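Local coordinates for protein trans-4-hydroxy-L-proline dehydratase (Clostridioides difficile 70-100-2010, PDB 6VXC) that catalyses the dehydration of trans-4-hydroxy-L-proline to (S)-1-pyrroline-5-carboxylate by glycyl radical chemistry, a step in the anaerobic breakdown of hydroxyproline, at residues A[705-710]-A[721-726]; A[739-744]-A[756-761]. All coordinates share one frame; numbering follows the deposited sequence.

Interaction 1 of 2, residues A[705-710]-A[721-726]; sequences AVIKSC and TLLNQR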
ATOM      1  N   ALA A 705     -12.472 -12.962 -22.038  1.00 12.87           N
ATOM      2  CA  ALA A 705     -11.730 -14.195 -21.807  1.00 11.20           C
ATOM      3  C   ALA A 705     -10.781 -14.051 -20.623  1.00 10.87           C
ATOM      4  O   ALA A 705     -10.621 -14.994 -19.845  1.00 11.11           O
ATOM      5  CB  ALA A 705     -10.966 -14.620 -23.063  1.00 10.55           C
ATOM      6  N   VAL A 706     -10.162 -12.879 -20.438  1.00 12.40           N
ATOM      7  CA  VAL A 706      -9.222 -12.788 -19.320  1.00 14.20           C
ATOM      8  C   VAL A 706      -9.961 -12.727 -17.982  1.00 11.77           C
ATOM      9  O   VAL A 706      -9.517 -13.337 -17.009  1.00 14.29           O
ATOM     10  CB  VAL A 706      -8.190 -11.639 -19.468  1.00 15.98           C
ATOM     11  CG1 VAL A 706      -8.155 -10.990 -20.836  1.00 12.71           C
ATOM     12  CG2 VAL A 706      -8.260 -10.654 -18.332  1.00 13.64           C
ATOM     13  N   ILE A 707     -11.097 -12.018 -17.896  1.00 11.01           N
ATOM     14  CA  ILE A 707     -11.777 -12.012 -16.594  1.00  9.45           C
ATOM     15  C   ILE A 707     -12.321 -13.402 -16.278  1.00 10.18           C
ATOM     16  O   ILE A 707     -12.391 -13.798 -15.112  1.00 11.93           O
ATOM     17  CB  ILE A 707     -12.893 -10.941 -16.480  1.00 10.46           C
ATOM     18  CG1 ILE A 707     -14.008 -11.148 -17.509  1.00 10.34           C
ATOM     19  CG2 ILE A 707     -12.314  -9.504 -16.487  1.00  9.06           C
ATOM     20  CD1 ILE A 707     -15.330 -10.401 -17.148  1.00 10.68           C
ATOM     21  N   LYS A 708     -12.653 -14.188 -17.298  1.00 12.01           N
ATOM     22  CA  LYS A 708     -13.029 -15.577 -17.053  1.00 12.66           C
ATOM     23  C   LYS A 708     -11.838 -16.398 -16.544  1.00 13.62           C
ATOM     24  O   LYS A 708     -11.986 -17.187 -15.610  1.00 14.34           O
ATOM     25  CB  LYS A 708     -13.615 -16.176 -18.333  1.00 14.38           C
ATOM     26  CG  LYS A 708     -15.040 -15.720 -18.642  1.00 17.17           C
ATOM     27  CD  LYS A 708     -15.673 -16.649 -19.660  1.00 25.91           C
ATOM     28  CE  LYS A 708     -16.855 -16.013 -20.344  1.00 29.16           C
ATOM     29  NZ  LYS A 708     -17.396 -16.925 -21.392  1.00 37.45           N
ATOM     30  N   SER A 709     -10.640 -16.192 -17.109  1.00 11.37           N
ATOM     31  CA  SER A 709      -9.453 -16.857 -16.573  1.00 12.27           C
ATOM     32  C   SER A 709      -9.182 -16.434 -15.124  1.00 12.26           C
ATOM     33  O   SER A 709      -8.965 -17.275 -14.247  1.00 10.34           O
ATOM     34  CB  SER A 709      -8.236 -16.538 -17.453  1.00 11.61           C
ATOM     35  OG  SER A 709      -8.215 -17.244 -18.676  1.00 12.46           O
ATOM     36  N   CYS A 710      -9.205 -15.126 -14.856  1.00 10.99           N
ATOM     37  CA  CYS A 710      -8.906 -14.631 -13.513  1.00 13.35           C
ATOM     38  C   CYS A 710      -9.923 -15.110 -12.481  1.00 13.10           C
ATOM     39  O   CYS A 710      -9.582 -15.269 -11.305  1.00 13.90           O
ATOM     40  CB  CYS A 710      -8.853 -13.096 -13.518  1.00 14.58           C
ATOM     41  SG  CYS A 710      -7.467 -12.422 -14.432  1.00 68.07           S
ATOM     42  N   THR A 721      -6.436  -9.612  -4.734  1.00 11.04           N
ATOM     43  CA  THR A 721      -5.679  -9.840  -5.959  1.00  9.83           C
ATOM     44  C   THR A 721      -5.786  -8.600  -6.841  1.00 11.65           C
ATOM     45  O   THR A 721      -6.789  -7.880  -6.793  1.00 12.03           O
ATOM     46  CB  THR A 721      -6.205 -11.038  -6.753  1.00 10.37           C
ATOM     47  OG1 THR A 721      -7.549 -10.767  -7.163  1.00 11.23           O
ATOM     48  CG2 THR A 721      -6.146 -12.336  -5.927  1.00 11.38           C
ATOM     49  N   LEU A 722      -4.777  -8.383  -7.682  1.00  9.69           N
ATOM     50  CA  LEU A 722      -4.679  -7.164  -8.473  1.00 10.11           C
ATOM     51  C   LEU A 722      -4.778  -7.494  -9.961  1.00  9.52           C
ATOM     52  O   LEU A 722      -3.964  -8.257 -10.485  1.00 10.62           O
ATOM     53  CB  LEU A 722      -3.368  -6.451  -8.164  1.00  9.40           C
ATOM     54  CG  LEU A 722      -3.264  -5.012  -8.653  1.00  9.67           C
ATOM     55  CD1 LEU A 722      -2.234  -4.285  -7.789  1.00 10.48           C
ATOM     56  CD2 LEU A 722      -2.891  -4.946 -10.114  1.00 11.20           C
ATOM     57  N   LEU A 723      -5.750  -6.907 -10.650  1.00  9.89           N
ATOM     58  CA  LEU A 723      -5.903  -7.110 -12.091  1.00  7.83           C
ATOM     59  C   LEU A 723      -5.869  -5.773 -12.821  1.00  9.63           C
ATOM     60  O   LEU A 723      -6.763  -4.946 -12.632  1.00 10.86           O
ATOM     61  CB  LEU A 723      -7.200  -7.859 -12.422  1.00  9.05           C
ATOM     62  CG  LEU A 723      -7.515  -8.006 -13.931  1.00  9.48           C
ATOM     63  CD1 LEU A 723      -6.392  -8.740 -14.654  1.00  9.12           C
ATOM     64  CD2 LEU A 723      -8.829  -8.731 -14.168  1.00  8.63           C
ATOM     65  N   ASN A 724      -4.859  -5.589 -13.686  1.00  9.64           N
ATOM     66  CA  ASN A 724      -4.781  -4.483 -14.638  1.00  9.67           C
ATOM     67  C   ASN A 724      -5.403  -4.889 -15.966  1.00  9.40           C
ATOM     68  O   ASN A 724      -5.143  -5.980 -16.475  1.00 11.25           O
ATOM     69  CB  ASN A 724      -3.337  -4.083 -14.937  1.00  9.36           C
ATOM     70  CG  ASN A 724      -2.731  -3.205 -13.893  1.00 10.87           C
ATOM     71  OD1 ASN A 724      -1.627  -3.480 -13.398  1.00 16.54           O
ATOM     72  ND2 ASN A 724      -3.434  -2.154 -13.535  1.00 10.61           N
ATOM     73  N   GLN A 725      -6.213  -3.998 -16.534  1.00 10.04           N
ATOM     74  CA  GLN A 725      -6.677  -4.120 -17.911  1.00  8.08           C
ATOM     75  C   GLN A 725      -6.546  -2.765 -18.588  1.00 10.19           C
ATOM     76  O   GLN A 725      -6.544  -1.722 -17.931  1.00 12.00           O
ATOM     77  CB  GLN A 725      -8.121  -4.639 -17.997  1.00  9.99           C
ATOM     78  CG  GLN A 725      -8.299  -6.162 -17.756  1.00  8.57           C
ATOM     79  CD  GLN A 725      -7.662  -7.019 -18.847  1.00  9.70           C
ATOM     80  OE1 GLN A 725      -8.240  -7.208 -19.913  1.00 11.90           O
ATOM     81  NE2 GLN A 725      -6.475  -7.555 -18.574  1.00 12.05           N
ATOM     82  N   ARG A 726      -6.408  -2.798 -19.909  1.00 11.21           N
ATOM     83  CA  ARG A 726      -6.144  -1.617 -20.713  1.00 12.04           C
ATOM     84  C   ARG A 726      -7.044  -1.631 -21.942  1.00 11.99           C
ATOM     85  O   ARG A 726      -7.194  -2.669 -22.587  1.00 15.19           O
ATOM     86  CB  ARG A 726      -4.668  -1.572 -21.119  1.00 13.68           C
ATOM     87  CG  ARG A 726      -4.353  -0.550 -22.158  1.00 13.93           C
ATOM     88  CD  ARG A 726      -2.978  -0.757 -22.741  1.00 13.98           C
ATOM     89  NE  ARG A 726      -2.843   0.036 -23.954  1.00 14.69           N
ATOM     90  CZ  ARG A 726      -1.820  -0.022 -24.792  1.00 17.13           C
ATOM     91  NH1 ARG A 726      -0.804  -0.845 -24.567  1.00 15.81           N
ATOM     92  NH2 ARG A 726      -1.820   0.760 -25.862  1.00 21.58           N
TER
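Leu723 meets Cys710 and Ile707 of helix 703-711, in a buried contact. Its CG lies anti to the backbone N (chi1 175°), and both methyls reach the helix. CD1 is 3.8 Å from Cys710 SG, and CD2 is 3.9 Å from the same sulfur, which therefore faces the fork of the leucine. CD2 also lies 4.3 Å from Ile707 CG2. The side chain of Leu723, just before the strand, is about 11 Å from that of Cys454, the probable cysteine radical site. Two residues on, Gln725 and Val706 reach toward each other from opposing sides. The glutamine chain bends at chi2 (-67°) and brings the amide against the valine methyls: Val706 CG2 is 3.6 Å from Gln725 NE2, and CG1 is 3.9 Å from OE1. The buried amide is held at both ends. NE2 donates to its own neighbour, Asn724 O, at 2.9 Å on a lone pair in the carbonyl plane, with a bent N-H angle of 146°. OE1 accepts a bond from Gln807 NE2 near the C terminus. Helix 703-711 lies over one face of the mixed sheet, at its edge strand 724-726. Strand 755-759 pairs with that strand, and Ile707 also touches helix 734-750.

Interaction 2 of 2, residues A[739-744]-A[756-761]; sequences DNMANL and IQFNVF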
ATOM      1  N   ASP A 739     -21.034   1.872 -20.859  1.00 15.83           N
ATOM      2  CA  ASP A 739     -21.753   0.653 -20.514  1.00 19.70           C
ATOM      3  C   ASP A 739     -20.854  -0.565 -20.651  1.00 14.53           C
ATOM      4  O   ASP A 739     -20.914  -1.481 -19.824  1.00 17.27           O
ATOM      5  CB  ASP A 739     -23.002   0.492 -21.379  1.00 18.06           C
ATOM      6  CG  ASP A 739     -24.078   1.500 -21.030  1.00 22.26           C
ATOM      7  OD1 ASP A 739     -24.053   2.017 -19.891  1.00 22.65           O
ATOM      8  OD2 ASP A 739     -24.955   1.747 -21.880  1.00 20.03           O
ATOM      9  N   ASN A 740     -19.995  -0.580 -21.665  1.00 15.99           N
ATOM     10  CA  ASN A 740     -19.109  -1.725 -21.828  1.00 17.94           C
ATOM     11  C   ASN A 740     -18.137  -1.848 -20.659  1.00 15.03           C
ATOM     12  O   ASN A 740     -17.907  -2.952 -20.162  1.00 15.35           O
ATOM     13  CB  ASN A 740     -18.366  -1.646 -23.163  1.00 14.56           C
ATOM     14  CG  ASN A 740     -19.242  -2.071 -24.343  1.00 20.36           C
ATOM     15  OD1 ASN A 740     -20.217  -2.794 -24.167  1.00 19.94           O
ATOM     16  ND2 ASN A 740     -18.878  -1.642 -25.547  1.00 16.70           N
ATOM     17  N   MET A 741     -17.578  -0.732 -20.193  1.00 14.81           N
ATOM     18  CA  MET A 741     -16.725  -0.772 -19.003  1.00 13.94           C
ATOM     19  C   MET A 741     -17.506  -1.249 -17.784  1.00 13.97           C
ATOM     20  O   MET A 741     -17.082  -2.171 -17.073  1.00 13.08           O
ATOM     21  CB  MET A 741     -16.138   0.613 -18.743  1.00 13.87           C
ATOM     22  CG  MET A 741     -15.194   1.090 -19.838  1.00 14.98           C
ATOM     23  SD  MET A 741     -14.620   2.782 -19.611  1.00 24.06           S
ATOM     24  CE  MET A 741     -13.771   2.687 -18.002  1.00 12.69           C
ATOM     25  N   ALA A 742     -18.647  -0.610 -17.526  1.00 12.23           N
ATOM     26  CA  ALA A 742     -19.489  -0.965 -16.393  1.00 11.83           C
ATOM     27  C   ALA A 742     -19.876  -2.433 -16.430  1.00 11.98           C
ATOM     28  O   ALA A 742     -19.873  -3.108 -15.399  1.00 13.54           O
ATOM     29  CB  ALA A 742     -20.748  -0.092 -16.387  1.00 10.75           C
ATOM     30  N   ASN A 743     -20.225  -2.937 -17.608  1.00 14.04           N
ATOM     31  CA  ASN A 743     -20.634  -4.324 -17.727  1.00 12.97           C
ATOM     32  C   ASN A 743     -19.478  -5.273 -17.454  1.00 14.37           C
ATOM     33  O   ASN A 743     -19.684  -6.354 -16.900  1.00 14.44           O
ATOM     34  CB  ASN A 743     -21.211  -4.578 -19.116  1.00 13.57           C
ATOM     35  CG  ASN A 743     -22.603  -3.969 -19.303  1.00 20.01           C
ATOM     36  OD1 ASN A 743     -23.219  -3.508 -18.350  1.00 21.71           O
ATOM     37  ND2 ASN A 743     -23.105  -3.996 -20.539  1.00 21.48           N
ATOM     38  N   LEU A 744     -18.266  -4.914 -17.886  1.00 11.49           N
ATOM     39  CA  LEU A 744     -17.116  -5.772 -17.625  1.00 11.92           C
ATOM     40  C   LEU A 744     -16.848  -5.873 -16.123  1.00 11.32           C
ATOM     41  O   LEU A 744     -16.585  -6.961 -15.598  1.00 12.28           O
ATOM     42  CB  LEU A 744     -15.882  -5.234 -18.359  1.00 12.62           C
ATOM     43  CG  LEU A 744     -14.640  -6.145 -18.341  1.00 15.79           C
ATOM     44  CD1 LEU A 744     -14.834  -7.352 -19.261  1.00 10.15           C
ATOM     45  CD2 LEU A 744     -13.356  -5.410 -18.660  1.00 11.24           C
ATOM     46  N   ILE A 756     -10.453  -4.776 -10.253  1.00  9.67           N
ATOM     47  CA  ILE A 756     -10.019  -4.460 -11.607  1.00  9.05           C
ATOM     48  C   ILE A 756      -9.812  -2.952 -11.701  1.00  9.24           C
ATOM     49  O   ILE A 756     -10.525  -2.167 -11.065  1.00  9.23           O
ATOM     50  CB  ILE A 756     -11.025  -5.004 -12.660  1.00 10.35           C
ATOM     51  CG1 ILE A 756     -10.444  -4.976 -14.085  1.00  9.15           C
ATOM     52  CG2 ILE A 756     -12.364  -4.275 -12.611  1.00  8.23           C
ATOM     53  CD1 ILE A 756     -11.269  -5.794 -15.056  1.00  8.84           C
ATOM     54  N   GLN A 757      -8.827  -2.551 -12.508  1.00  9.97           N
ATOM     55  CA  GLN A 757      -8.531  -1.143 -12.740  1.00  9.28           C
ATOM     56  C   GLN A 757      -8.030  -0.991 -14.177  1.00 11.02           C
ATOM     57  O   GLN A 757      -7.463  -1.925 -14.740  1.00 10.79           O
ATOM     58  CB  GLN A 757      -7.494  -0.624 -11.752  1.00  8.70           C
ATOM     59  CG  GLN A 757      -6.148  -1.305 -11.885  1.00  9.15           C
ATOM     60  CD  GLN A 757      -5.229  -1.024 -10.703  1.00  9.72           C
ATOM     61  OE1 GLN A 757      -5.694  -0.751  -9.591  1.00 12.62           O
ATOM     62  NE2 GLN A 757      -3.923  -1.035 -10.949  1.00 10.67           N
ATOM     63  N   PHE A 758      -8.216   0.197 -14.759  1.00 11.23           N
ATOM     64  CA  PHE A 758      -8.060   0.389 -16.200  1.00 11.24           C
ATOM     65  C   PHE A 758      -7.028   1.462 -16.548  1.00  9.62           C
ATOM     66  O   PHE A 758      -6.971   2.523 -15.921  1.00 11.87           O
ATOM     67  CB  PHE A 758      -9.401   0.771 -16.851  1.00  8.96           C
ATOM     68  CG  PHE A 758     -10.504  -0.219 -16.599  1.00 10.46           C
ATOM     69  CD1 PHE A 758     -10.388  -1.537 -17.044  1.00  9.40           C
ATOM     70  CD2 PHE A 758     -11.659   0.163 -15.919  1.00 10.87           C
ATOM     71  CE1 PHE A 758     -11.409  -2.456 -16.815  1.00 11.46           C
ATOM     72  CE2 PHE A 758     -12.689  -0.749 -15.677  1.00 12.43           C
ATOM     73  CZ  PHE A 758     -12.564  -2.064 -16.133  1.00 11.20           C
ATOM     74  N   ASN A 759      -6.220   1.166 -17.559  1.00 11.16           N
ATOM     75  CA  ASN A 759      -5.526   2.173 -18.347  1.00 11.56           C
ATOM     76  C   ASN A 759      -6.327   2.453 -19.618  1.00  9.63           C
ATOM     77  O   ASN A 759      -6.874   1.533 -20.228  1.00 12.27           O
ATOM     78  CB  ASN A 759      -4.109   1.728 -18.721  1.00  8.98           C
ATOM     79  CG  ASN A 759      -3.061   2.212 -17.733  1.00  9.20           C
ATOM     80  OD1 ASN A 759      -3.028   3.387 -17.366  1.00 13.17           O
ATOM     81  ND2 ASN A 759      -2.184   1.314 -17.319  1.00  8.76           N
ATOM     82  N   VAL A 760      -6.404   3.727 -19.999  1.00 10.79           N
ATOM     83  CA  VAL A 760      -6.978   4.125 -21.282  1.00 10.45           C
ATOM     84  C   VAL A 760      -6.091   5.213 -21.867  1.00 14.85           C
ATOM     85  O   VAL A 760      -6.310   6.403 -21.616  1.00 18.19           O
ATOM     86  CB  VAL A 760      -8.421   4.629 -21.114  1.00 12.08           C
ATOM     87  CG1 VAL A 760      -9.057   4.985 -22.497  1.00 12.67           C
ATOM     88  CG2 VAL A 760      -9.255   3.633 -20.356  1.00 13.83           C
ATOM     89  N   PHE A 761      -5.087   4.833 -22.645  1.00 15.38           N
ATOM     90  CA  PHE A 761      -4.154   5.823 -23.156  1.00 15.15           C
ATOM     91  C   PHE A 761      -3.888   5.578 -24.628  1.00 16.06           C
ATOM     92  O   PHE A 761      -4.104   4.487 -25.153  1.00 17.66           O
ATOM     93  CB  PHE A 761      -2.832   5.843 -22.362  1.00 18.03           C
ATOM     94  CG  PHE A 761      -2.094   4.512 -22.310  1.00 13.60           C
ATOM     95  CD1 PHE A 761      -1.420   4.021 -23.419  1.00 13.42           C
ATOM     96  CD2 PHE A 761      -2.020   3.800 -21.119  1.00 12.28           C
ATOM     97  CE1 PHE A 761      -0.718   2.814 -23.359  1.00 13.60           C
ATOM     98  CE2 PHE A 761      -1.320   2.589 -21.040  1.00 10.96           C
ATOM     99  CZ  PHE A 761      -0.669   2.098 -22.162  1.00 13.87           C
TER
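A beta-alpha-beta unit is closed here: Met741 and Leu744 of helix 734-750 pack on Phe758 and Ile756 of strand 755-759. The contact is apolar and buried. The Met741 and Phe758 side chains run alongside one another, pointing opposite ways. The methionine chain is extended at chi2 and then bends at chi3 (60°), which carries its methyl to the ring. CE lies 3.9 Å from Phe758 CD2. Leu744 sits one helical turn further on. Its CG is anti to the backbone N (chi1 -172°), and its CD2 does the touching. That methyl is 4.0 Å from Phe758 CE1 and 4.2 Å from Ile756 CD1. The two helix residues thus reach different sides of the ring's outline, CD2 for Met741 and CE1 for Leu744. Both methyls approach the ring obliquely. Leu744 lies roughly perpendicular to Ile756.

In the unit, strand 724-726 leads into helix 734-750, and the chain then returns as strand 755-759, parallel to the first strand and next to it. The short helix segment runs nearly antiparallel to strand 756-759, at 151°, and the axes of segments 739-744 and 756-759 come within 10.9 Å of each other. Phe758 also meets the ring of Phe727 and touches Ser417 of helix 407-418. Met741 packs on that same helix, at Ser417 and Arg418.

In the fold
Of the four segments, 705-710 on helix 703-711 comes first, and interaction 1 closes the short loop back to residues 721-726. The chain then enters helix 734-750 and turns into strand 755-759, where interaction 2 closes the second loop. The two contacts follow in series, neither nested nor crossed. Their centres are 11 Å apart. They are joined through the backbone: Gln725 O probably accepts from Asn759 N, and Gln725 N probably donates to Gln757 O. Side-chain packing of Ile707 on Leu744 and Ile756 links them further. Together they tie two helices to the sheet within the glycine radical region.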